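Side-chain contacts in beta-1,4-exocellulase (Thermobifida fusca, PDB 4B4H), which probably hydrolyses the beta-1,4 linkages of cellulose from chain ends as a family 6 cellobiohydrolase, of which this chain is the catalytic domain: residues D261-V266 / N341-V346; G393-A398 / S406-E411; M57-H62 / D112-I117. One frame throughout, in Å; residues are numbered along the deposited sequence. Where two conformers were deposited one is given.

Contact 1 (D261-V266 / N341-V346)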
loop_
_atom_site.group_PDB
_atom_site.type_symbol
_atom_site.label_atom_id
_atom_site.label_comp_id
_atom_site.label_asym_id
_atom_site.label_seq_id
_atom_site.Cartn_x
_atom_site.Cartn_y
_atom_site.Cartn_z
ATOM N N ASP A 261 12.027 -9.359 2.441
ATOM C CA ASP A 261 10.805 -9.031 3.189
ATOM C C ASP A 261 10.669 -7.532 3.457
ATOM O O ASP A 261 11.603 -6.766 3.241
ATOM C CB ASP A 261 10.690 -9.879 4.470
ATOM C CG ASP A 261 11.867 -9.708 5.418
ATOM O OD1 ASP A 261 12.376 -8.577 5.587
ATOM O OD2 ASP A 261 12.265 -10.725 6.018
ATOM N N GLU A 262 9.501 -7.124 3.944
ATOM C CA GLU A 262 9.180 -5.708 4.112
ATOM C C GLU A 262 9.836 -5.076 5.332
ATOM O O GLU A 262 10.219 -3.902 5.304
ATOM C CB GLU A 262 7.662 -5.509 4.185
ATOM C CG GLU A 262 6.932 -5.727 2.866
ATOM C CD GLU A 262 7.398 -4.762 1.791
ATOM O OE1 GLU A 262 7.073 -3.570 1.868
ATOM O OE2 GLU A 262 8.130 -5.184 0.874
ATOM N N LEU A 263 9.964 -5.843 6.405
ATOM C CA LEU A 263 10.487 -5.270 7.623
ATOM C C LEU A 263 11.950 -4.852 7.477
ATOM O O LEU A 263 12.315 -3.727 7.849
ATOM C CB LEU A 263 10.290 -6.209 8.811
ATOM C CG LEU A 263 10.783 -5.633 10.142
ATOM C CD1 LEU A 263 10.033 -4.383 10.560
ATOM C CD2 LEU A 263 10.700 -6.679 11.243
ATOM N N SER A 264 12.781 -5.742 6.929
ATOM C CA SER A 264 14.176 -5.397 6.689
ATOM C C SER A 264 14.254 -4.139 5.843
ATOM O O SER A 264 15.037 -3.241 6.118
ATOM C CB SER A 264 14.903 -6.537 5.981
ATOM O OG SER A 264 14.279 -6.841 4.746
ATOM N N PHE A 265 13.408 -4.100 4.815
ATOM C CA PHE A 265 13.334 -3.005 3.863
ATOM C C PHE A 265 12.987 -1.656 4.509
ATOM O O PHE A 265 13.769 -0.705 4.419
ATOM C CB PHE A 265 12.361 -3.384 2.735
ATOM C CG PHE A 265 11.978 -2.238 1.825
ATOM C CD1 PHE A 265 12.913 -1.640 0.984
ATOM C CD2 PHE A 265 10.670 -1.763 1.815
ATOM C CE1 PHE A 265 12.537 -0.606 0.138
ATOM C CE2 PHE A 265 10.293 -0.725 0.983
ATOM C CZ PHE A 265 11.228 -0.140 0.149
ATOM N N VAL A 266 11.820 -1.552 5.141
ATOM C CA VAL A 266 11.441 -0.260 5.767
ATOM C C VAL A 266 12.411 0.206 6.867
ATOM O O VAL A 266 12.574 1.407 7.073
ATOM C CB VAL A 266 9.968 -0.194 6.269
ATOM C CG1 VAL A 266 9.011 -0.455 5.112
ATOM C CG2 VAL A 266 9.723 -1.153 7.427
ATOM N N ASN A 341 3.570 -0.370 17.151
ATOM C CA ASN A 341 5.026 -0.447 17.355
ATOM C C ASN A 341 5.570 -1.882 17.509
ATOM O O ASN A 341 6.196 -2.229 18.523
ATOM C CB ASN A 341 5.425 0.480 18.525
ATOM C CG ASN A 341 6.924 0.617 18.697
ATOM O OD1 ASN A 341 7.412 0.698 19.836
ATOM N ND2 ASN A 341 7.669 0.628 17.608
ATOM N N PRO A 342 5.314 -2.738 16.508
ATOM C CA PRO A 342 5.726 -4.153 16.530
ATOM C C PRO A 342 7.233 -4.419 16.424
ATOM O O PRO A 342 7.685 -5.522 16.765
ATOM C CB PRO A 342 5.018 -4.733 15.318
ATOM C CG PRO A 342 4.946 -3.585 14.369
ATOM C CD PRO A 342 4.680 -2.379 15.222
ATOM N N ALA A 343 8.000 -3.430 15.970
ATOM C CA ALA A 343 9.407 -3.622 15.637
ATOM C C ALA A 343 10.113 -2.270 15.622
ATOM O O ALA A 343 9.449 -1.262 15.461
ATOM C CB ALA A 343 9.516 -4.284 14.266
ATOM N N PRO A 344 11.453 -2.250 15.792
ATOM C CA PRO A 344 12.222 -1.001 15.717
ATOM C C PRO A 344 11.854 -0.141 14.492
ATOM O O PRO A 344 11.939 -0.616 13.354
ATOM C CB PRO A 344 13.672 -1.494 15.627
ATOM C CG PRO A 344 13.664 -2.791 16.376
ATOM C CD PRO A 344 12.289 -3.388 16.245
ATOM N N GLY A 345 11.425 1.095 14.745
ATOM C CA GLY A 345 11.157 2.057 13.668
ATOM C C GLY A 345 9.820 1.988 12.958
ATOM O O GLY A 345 9.547 2.822 12.097
ATOM N N VAL A 346 8.993 1.003 13.319
ATOM C CA VAL A 346 7.657 0.820 12.771
ATOM C C VAL A 346 6.603 1.346 13.768
ATOM O O VAL A 346 6.529 0.885 14.907
ATOM C CB VAL A 346 7.397 -0.664 12.416
ATOM C CG1 VAL A 346 5.980 -0.890 11.917
ATOM C CG2 VAL A 346 8.424 -1.168 11.416
#
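A chi1 of -178° sets L263 CG opposite the backbone N and carries both methyls across to the turn at A343-V346, while at V346 a chi1 of 177° turns CG2 to the helix. The meeting is wholly apolar. L263 CD1 sits in the fork between the two partners, 3.7 Å from A343 CB and 3.7 Å from V346 CG2. The second leucine methyl, CD2, leans on the alanine alone, 4.0 Å from A343 CB. One turn further along the helix, V266 CG2 meets V346 CG2 at 4.2 Å, the two valines crossing at about a right angle, so a single valine methyl is shared by L263 and V266.

Each side is shaped by its own polar bonds. D261 is the N-cap of helix 262-276: its OD1 accepts from S264 N, nearly along the C-O axis, and from S264 OG at 2.7 Å, the two donors lying on opposite faces of the carboxylate. The other segment makes a type II beta turn from A343 to V346, with G345 at positive phi, and N341 ND2 donates to V346 O at 2.9 Å, tying the two ends of the loop together.

A further bond from Q267 NE2 to P344 O joins helix to turn just beyond the methyl contact. On its sheet side, V266 touches M284 and I286 of strand 283-287. Helix 262-276 is the beta-alpha-beta crossover between parallel strands 221-224 and 283-287, and its first turn packs on the loop leading into strand 346-350, the next parallel strand of the distorted family 6 barrel.

Contact 2 (G393-A398 / S406-E411)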
loop_
_atom_site.group_PDB
_atom_site.type_symbol
_atom_site.label_atom_id
_atom_site.label_comp_id
_atom_site.label_asym_id
_atom_site.label_seq_id
_atom_site.Cartn_x
_atom_site.Cartn_y
_atom_site.Cartn_z
ATOM N N GLY A 393 -1.016 -14.142 -12.086
ATOM C CA GLY A 393 -1.268 -14.734 -10.773
ATOM C C GLY A 393 -2.587 -14.321 -10.148
ATOM O O GLY A 393 -2.860 -14.627 -8.997
ATOM N N ALA A 394 -3.409 -13.607 -10.898
ATOM C CA ALA A 394 -4.664 -13.078 -10.382
ATOM C C ALA A 394 -5.754 -14.141 -10.296
ATOM O O ALA A 394 -5.854 -15.006 -11.175
ATOM C CB ALA A 394 -5.122 -11.901 -11.229
ATOM N N LEU A 395 -6.582 -14.032 -9.257
ATOM C CA LEU A 395 -7.764 -14.875 -9.072
ATOM C C LEU A 395 -8.839 -14.615 -10.133
ATOM O O LEU A 395 -9.139 -13.453 -10.444
ATOM C CB LEU A 395 -8.374 -14.644 -7.690
ATOM C CG LEU A 395 -7.639 -15.210 -6.485
ATOM C CD1 LEU A 395 -8.279 -14.664 -5.228
ATOM C CD2 LEU A 395 -7.661 -16.728 -6.486
ATOM N N PRO A 396 -9.443 -15.694 -10.671
ATOM C CA PRO A 396 -10.503 -15.582 -11.687
ATOM C C PRO A 396 -11.808 -14.975 -11.185
ATOM O O PRO A 396 -12.084 -15.000 -9.983
ATOM C CB PRO A 396 -10.771 -17.043 -12.063
ATOM C CG PRO A 396 -9.530 -17.784 -11.698
ATOM C CD PRO A 396 -9.044 -17.098 -10.458
ATOM N N ASN A 397 -12.590 -14.438 -12.128
ATOM C CA ASN A 397 -13.929 -13.889 -11.878
ATOM C C ASN A 397 -14.022 -12.865 -10.740
ATOM O O ASN A 397 -14.905 -12.916 -9.867
ATOM C CB ASN A 397 -14.975 -15.012 -11.795
ATOM C CG ASN A 397 -15.456 -15.453 -13.171
ATOM O OD1 ASN A 397 -15.058 -16.500 -13.680
ATOM N ND2 ASN A 397 -16.301 -14.635 -13.792
ATOM N N ALA A 398 -13.110 -11.897 -10.815
ATOM C CA ALA A 398 -13.025 -10.740 -9.903
ATOM C C ALA A 398 -13.890 -9.555 -10.368
ATOM O O ALA A 398 -13.899 -9.227 -11.571
ATOM C CB ALA A 398 -11.575 -10.289 -9.805
ATOM N N SER A 406 -16.188 -12.239 -2.964
ATOM C CA SER A 406 -16.466 -13.243 -1.930
ATOM C C SER A 406 -15.520 -14.444 -1.973
ATOM O O SER A 406 -14.968 -14.858 -0.941
ATOM C CB SER A 406 -17.931 -13.700 -1.986
ATOM O OG SER A 406 -18.242 -14.491 -0.849
ATOM N N ALA A 407 -15.337 -15.017 -3.159
ATOM C CA ALA A 407 -14.336 -16.059 -3.342
ATOM C C ALA A 407 -12.971 -15.659 -2.743
ATOM O O ALA A 407 -12.359 -16.441 -2.007
ATOM C CB ALA A 407 -14.214 -16.448 -4.812
ATOM N N GLN A 408 -12.527 -14.433 -3.000
ATOM C CA GLN A 408 -11.261 -13.957 -2.447
ATOM C C GLN A 408 -11.303 -13.768 -0.933
ATOM O O GLN A 408 -10.322 -14.065 -0.254
ATOM C CB GLN A 408 -10.832 -12.654 -3.118
ATOM C CG GLN A 408 -9.373 -12.271 -2.886
ATOM C CD GLN A 408 -9.102 -10.797 -3.130
ATOM O OE1 GLN A 408 -9.976 -9.953 -2.962
ATOM N NE2 GLN A 408 -7.876 -10.489 -3.522
ATOM N N PHE A 409 -12.416 -13.261 -0.406
ATOM C CA PHE A 409 -12.506 -13.105 1.048
ATOM C C PHE A 409 -12.461 -14.456 1.780
ATOM O O PHE A 409 -11.731 -14.615 2.760
ATOM C CB PHE A 409 -13.724 -12.284 1.481
ATOM C CG PHE A 409 -13.800 -12.067 2.967
ATOM C CD1 PHE A 409 -13.185 -10.961 3.567
ATOM C CD2 PHE A 409 -14.495 -12.971 3.774
ATOM C CE1 PHE A 409 -13.263 -10.772 4.943
ATOM C CE2 PHE A 409 -14.558 -12.785 5.148
ATOM C CZ PHE A 409 -13.950 -11.684 5.724
ATOM N N ARG A 410 -13.251 -15.419 1.316
ATOM C CA ARG A 410 -13.207 -16.768 1.901
ATOM C C ARG A 410 -11.802 -17.382 1.891
ATOM O O ARG A 410 -11.382 -18.001 2.876
ATOM C CB ARG A 410 -14.195 -17.708 1.200
ATOM C CG ARG A 410 -15.644 -17.365 1.470
ATOM C CD ARG A 410 -16.562 -18.007 0.452
ATOM N NE ARG A 410 -16.613 -19.467 0.528
ATOM C CZ ARG A 410 -16.767 -20.267 -0.530
ATOM N NH1 ARG A 410 -16.864 -19.753 -1.752
ATOM N NH2 ARG A 410 -16.815 -21.581 -0.373
ATOM N N GLU A 411 -11.080 -17.230 0.786
ATOM C CA GLU A 411 -9.705 -17.702 0.670
ATOM C C GLU A 411 -8.765 -16.949 1.600
ATOM O O GLU A 411 -7.972 -17.563 2.328
ATOM C CB GLU A 411 -9.191 -17.592 -0.763
ATOM C CG GLU A 411 -7.811 -18.199 -0.928
ATOM C CD GLU A 411 -7.362 -18.279 -2.367
ATOM O OE1 GLU A 411 -7.074 -17.224 -2.981
ATOM O OE2 GLU A 411 -7.268 -19.414 -2.873
#
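L395 lays its CD1 methyl against the aliphatic part of Q408, 3.5 Å from Q408 CG and 3.9 Å from Q408 CB. With CG anti to the carbonyl carbon (chi1 -73°), the leucine points both methyls at the helix, and E411 OE1 sits over their fork, 3.6 Å from L395 CD1 and 3.6 Å from L395 CD2. Q408 and E411 stand one turn apart, and both extend from the helix to meet the leucine obliquely. The contact joins the long C-terminal loop of this family 6 catalytic domain to helix 406-414, close to the active site: the side chain of Q408 is about 4 Å from that of D359, predicted to be the proton acceptor. Trimming L395 to an alanine would probably open a gap beside Q408 CG and strip the apolar cover from one side of E411 OE1, leaving the bond from G331 N to hold that oxygen. As it stands, the methyls lie against one side of an oxygen that already accepts from G331 N. The loop is pinned to the same neighbourhood by backbone bonds from L395 to N328 and from G393 to A330, and Q408 also touches N328 and R290.

Contact 3 (M57-H62 / D112-I117)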
loop_
_atom_site.group_PDB
_atom_site.type_symbol
_atom_site.label_atom_id
_atom_site.label_comp_id
_atom_site.label_asym_id
_atom_site.label_seq_id
_atom_site.Cartn_x
_atom_site.Cartn_y
_atom_site.Cartn_z
ATOM N N MET A 57 -21.313 6.743 2.609
ATOM C CA MET A 57 -20.509 7.487 3.568
ATOM C C MET A 57 -19.408 8.290 2.874
ATOM O O MET A 57 -18.527 7.722 2.215
ATOM C CB MET A 57 -19.867 6.559 4.605
ATOM C CG MET A 57 -20.827 5.785 5.496
ATOM S SD MET A 57 -19.938 5.056 6.893
ATOM C CE MET A 57 -19.810 6.435 8.023
ATOM N N GLY A 58 -19.467 9.608 3.026
ATOM C CA GLY A 58 -18.387 10.472 2.578
ATOM C C GLY A 58 -17.367 10.617 3.681
ATOM O O GLY A 58 -17.505 10.022 4.766
ATOM N N LEU A 59 -16.332 11.411 3.409
ATOM C CA LEU A 59 -15.281 11.630 4.391
ATOM C C LEU A 59 -15.875 12.155 5.693
ATOM O O LEU A 59 -15.547 11.648 6.774
ATOM C CB LEU A 59 -14.195 12.579 3.874
ATOM C CG LEU A 59 -13.035 12.820 4.855
ATOM C CD1 LEU A 59 -12.392 11.535 5.372
ATOM C CD2 LEU A 59 -11.978 13.729 4.249
ATOM N N ARG A 60 -16.752 13.156 5.581
ATOM C CA ARG A 60 -17.392 13.757 6.749
ATOM C C ARG A 60 -18.135 12.682 7.546
ATOM O O ARG A 60 -18.004 12.603 8.760
ATOM C CB ARG A 60 -18.338 14.889 6.325
ATOM C CG ARG A 60 -19.164 15.459 7.468
ATOM C CD ARG A 60 -19.871 16.743 7.075
ATOM N NE ARG A 60 -20.779 17.192 8.125
ATOM C CZ ARG A 60 -21.969 16.647 8.353
ATOM N NH1 ARG A 60 -22.385 15.640 7.598
ATOM N NH2 ARG A 60 -22.741 17.104 9.328
ATOM N N ASP A 61 -18.894 11.847 6.835
ATOM C CA ASP A 61 -19.600 10.701 7.426
ATOM C C ASP A 61 -18.691 9.741 8.202
ATOM O O ASP A 61 -19.019 9.363 9.332
ATOM C CB ASP A 61 -20.371 9.905 6.361
ATOM C CG ASP A 61 -21.679 10.557 5.951
ATOM O OD1 ASP A 61 -22.316 11.242 6.784
ATOM O OD2 ASP A 61 -22.076 10.368 4.771
ATOM N N HIS A 62 -17.565 9.329 7.603
ATOM C CA HIS A 62 -16.616 8.458 8.314
ATOM C C HIS A 62 -15.970 9.132 9.491
ATOM O O HIS A 62 -15.684 8.490 10.503
ATOM C CB HIS A 62 -15.510 7.948 7.393
ATOM C CG HIS A 62 -15.952 6.869 6.438
ATOM N ND1 HIS A 62 -16.190 5.601 6.839
ATOM C CD2 HIS A 62 -16.183 6.897 5.065
ATOM C CE1 HIS A 62 -16.545 4.853 5.777
ATOM N NE2 HIS A 62 -16.556 5.651 4.693
ATOM N N ASP A 112 -8.013 20.220 -1.849
ATOM C CA ASP A 112 -8.575 21.376 -1.127
ATOM C C ASP A 112 -9.858 21.061 -0.319
ATOM O O ASP A 112 -9.924 21.403 0.871
ATOM C CB ASP A 112 -8.759 22.596 -2.073
ATOM C CG ASP A 112 -7.441 23.326 -2.367
ATOM O OD1 ASP A 112 -6.381 22.952 -1.846
ATOM O OD2 ASP A 112 -7.459 24.315 -3.132
ATOM N N PRO A 113 -10.846 20.385 -0.945
ATOM C CA PRO A 113 -12.066 19.982 -0.217
ATOM C C PRO A 113 -11.787 18.937 0.862
ATOM O O PRO A 113 -12.497 18.899 1.854
ATOM C CB PRO A 113 -12.960 19.381 -1.316
ATOM C CG PRO A 113 -12.016 19.026 -2.411
ATOM C CD PRO A 113 -10.984 20.108 -2.389
ATOM N N ILE A 114 -10.788 18.080 0.663
ATOM C CA ILE A 114 -10.438 17.118 1.707
ATOM C C ILE A 114 -9.828 17.853 2.882
ATOM O O ILE A 114 -10.112 17.546 4.042
ATOM C CB ILE A 114 -9.469 16.038 1.192
ATOM C CG1 ILE A 114 -10.227 15.102 0.256
ATOM C CG2 ILE A 114 -8.846 15.263 2.358
ATOM C CD1 ILE A 114 -9.334 14.211 -0.578
ATOM N N ALA A 115 -8.967 18.826 2.573
ATOM C CA ALA A 115 -8.349 19.655 3.583
ATOM C C ALA A 115 -9.410 20.379 4.387
ATOM O O ALA A 115 -9.324 20.435 5.615
ATOM C CB ALA A 115 -7.397 20.653 2.947
ATOM N N ASP A 116 -10.420 20.890 3.689
ATOM C CA ASP A 116 -11.524 21.635 4.307
ATOM C C ASP A 116 -12.320 20.793 5.301
ATOM O O ASP A 116 -12.713 21.290 6.351
ATOM C CB ASP A 116 -12.456 22.225 3.242
ATOM C CG ASP A 116 -11.794 23.293 2.398
ATOM O OD1 ASP A 116 -10.760 23.874 2.813
ATOM O OD2 ASP A 116 -12.320 23.558 1.283
ATOM N N ILE A 117 -12.527 19.518 4.987
ATOM C CA ILE A 117 -13.213 18.627 5.924
ATOM C C ILE A 117 -12.330 18.256 7.122
ATOM O O ILE A 117 -12.786 18.257 8.269
ATOM C CB ILE A 117 -13.735 17.348 5.247
ATOM C CG1 ILE A 117 -14.775 17.702 4.177
ATOM C CG2 ILE A 117 -14.309 16.384 6.282
ATOM C CD1 ILE A 117 -15.211 16.522 3.335
#
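L59 and I117 make the main apolar contact, two branched side chains that slide past each other in opposite directions. I117 CG2 lies 4.0 Å from L59 CG and 4.1 Å from L59 CD2, while the far methyl of the isoleucine, CD1, reaches back to L59 CB at 4.1 Å. The leucine thus touches the isoleucine along much of its length. L59 CD2 also reaches I114, coming within 4.0 Å of I114 CG2, and there the side chains cross at about a right angle. Since L59 holds CG anti to its backbone N (chi1 -178°), the end of the leucine is carried out towards the two isoleucines, which stand one turn apart on their helix.

R60 adds a looser contact at the margin. I117 CG2 lies 4.1 Å from R60 CA and 4.3 Å from R60 CB, so it is the root of the arginine that packs here; the guanidinium leads away from the isoleucine to E64, a salt bridge that is tentative because the arginine has two conformers.

The polar bonds stay on their own sides. G58 is the N-cap of helix 59-70, and its N donates to D61 OD2 at 3.2 Å, on the anti side of the carboxylate; H62 N returns to G58 O at 2.9 Å. M57 CB lies over one face of the H62 ring, near its rim, and H62 bonds through ND1 to Y13 OH.

In the fold, helices 59-70 and 103-121 lead into the neighbouring parallel strands 75-81 and 127-133, and the contact packs successive helices around the distorted beta/alpha barrel of family 6. L40 of strand 38-40 touches both L59 and I114, and I46 of helix 44-47 packs on both I114 and I117.

From the N terminus, contact 3 comes first: helix 59-70 runs into strand 75-81, and the chain returns through helix 103-121, closing a loop of 49 residues. After the central strands of the sheet, contact 1 closes a longer loop, from the start of helix 262-276 past strand 283-287 to the turn before strand 346-350. Contact 2 follows near the C terminus as a short local loop, with seven residues between its segments folding back onto the helix that follows. The three lie in series, neither nested nor crossing, with centres 29 to 31 Å apart. Contacts 3 and 1 pair elements around the sheet, whereas contact 2 anchors the C-terminal loop to the last helix.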